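Local coordinates for protein HTH-type transcriptional regulator YgaV (Escherichia coli K12, PDB 3CUO) that regulates large-scale gene expression in response to sulfide as both repressor and activator, and in the absence of sulfide compounds represses many anaerobic respiratory genes, at residues Q71-A74 / Q75-L78. Sequence-based numbering, arbitrary orientation.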
# COMPACT_ATOMS: atom_id res chain seq x y z
N GLN A 71 19.63 4.22 14.36
CA GLN A 71 20.72 4.12 15.33
C GLN A 71 21.58 5.34 15.24
O GLN A 71 22.03 5.66 14.14
CB GLN A 71 21.55 2.87 15.08
CG GLN A 71 20.69 1.58 14.96
CD GLN A 71 20.61 0.72 16.25
OE1 GLN A 71 21.63 0.47 16.93
NE2 GLN A 71 19.41 0.22 16.56
N ARG A 72 21.84 6.00 16.37
CA ARG A 72 22.51 7.29 16.43
C ARG A 72 23.76 7.24 17.31
O ARG A 72 23.74 6.68 18.41
CB ARG A 72 21.62 8.42 17.01
CG ARG A 72 22.17 9.78 16.55
CD ARG A 72 22.11 10.93 17.48
NE ARG A 72 20.72 11.29 17.69
CZ ARG A 72 20.33 12.43 18.26
NH1 ARG A 72 21.23 13.33 18.64
NH2 ARG A 72 19.04 12.64 18.45
N ASP A 73 24.81 7.86 16.84
CA ASP A 73 26.04 8.08 17.64
C ASP A 73 26.45 9.54 17.48
O ASP A 73 25.68 10.35 16.97
CB ASP A 73 27.12 7.07 17.25
CG ASP A 73 27.64 7.25 15.82
OD1 ASP A 73 27.35 8.24 15.13
OD2 ASP A 73 28.37 6.36 15.36
N ALA A 74 27.65 9.89 17.91
CA ALA A 74 28.10 11.30 17.83
C ALA A 74 28.20 11.79 16.41
O ALA A 74 28.11 12.99 16.19
CB ALA A 74 29.44 11.49 18.50
N GLN A 75 28.38 10.89 15.45
CA GLN A 75 28.70 11.30 14.11
C GLN A 75 27.53 11.22 13.13
O GLN A 75 27.43 12.06 12.25
CB GLN A 75 29.87 10.45 13.60
CG GLN A 75 31.11 10.43 14.50
CD GLN A 75 31.65 11.82 14.88
OE1 GLN A 75 32.21 12.01 15.97
NE2 GLN A 75 31.50 12.79 13.97
N ARG A 76 26.68 10.20 13.25
CA ARG A 76 25.67 9.91 12.24
C ARG A 76 24.48 9.15 12.81
O ARG A 76 24.55 8.63 13.93
CB ARG A 76 26.32 9.04 11.14
CG ARG A 76 27.33 8.05 11.79
CD ARG A 76 27.39 6.71 11.06
NE ARG A 76 28.04 5.63 11.86
CZ ARG A 76 27.48 4.93 12.86
NH1 ARG A 76 26.23 5.17 13.33
NH2 ARG A 76 28.20 3.94 13.41
N ILE A 77 23.40 9.18 12.04
CA ILE A 77 22.21 8.36 12.23
C ILE A 77 22.12 7.46 11.03
O ILE A 77 22.22 7.92 9.86
CB ILE A 77 20.90 9.18 12.32
CG1 ILE A 77 20.98 10.27 13.38
CG2 ILE A 77 19.65 8.29 12.53
CD1 ILE A 77 20.60 11.61 12.83
N LEU A 78 21.86 6.20 11.32
CA LEU A 78 21.69 5.16 10.32
C LEU A 78 20.30 4.54 10.49
O LEU A 78 19.84 4.38 11.60
CB LEU A 78 22.75 4.08 10.55
CG LEU A 78 24.23 4.53 10.61
CD1 LEU A 78 25.16 3.34 10.91
CD2 LEU A 78 24.67 5.27 9.31
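Asp73 and Arg76 both place CG between the backbone N and the carbonyl carbon: in Asp73 (chi1 66°) this swings the carboxylate over the turn, and in Arg76 (chi1 36°), with a further bend at chi2, it sets one face of the guanidinium against Asp73 OD2. Asp73 OD1 is gripped by two backbone donors. Arg76 N meets Asp73 OD1 nearly head-on at 2.8 Å, whereas Gln75 N reaches Asp73 OD1 at 2.9 Å from above the carboxylate plane. The bond to Gln75 N makes an Asx turn, and together the two fix the rotation of the acid. Asp73 OD2 sits over the centre of the Arg76 guanidinium, 3.1 Å from Arg76 NH2. The two flat groups are tilted by 32°, and no N-H points at OD2, so this salt bridge works through charge alone. Leu78 CD1 lies against the opposite face of the guanidinium, nearer its rim. These residues close the hairpin of strands 68-72 and 77-81, the wing of the winged helix-turn-helix fold of ArsR-family regulators; in many winged-helix proteins such a wing reaches DNA beside the recognition helix, and a similar role is possible here. Ala74 and Gln75 occupy the corners of a near type I turn. Behind it, Asp73 N bonds to Arg76 O at 3.0 Å, and the antiparallel pairing continues through Gln71 and Leu78, whose backbones exchange two hydrogen bonds: Gln71 N to Leu78 O, 2.8 Å, and Leu78 N to Gln71 O, 2.9 Å. On the sheet face away from Gln71 and Leu78, the non-hydrogen-bonded pair Arg72 and Ile77 run side by side, with Arg72 CG pressed to 3.4 Å from Ile77 CG1.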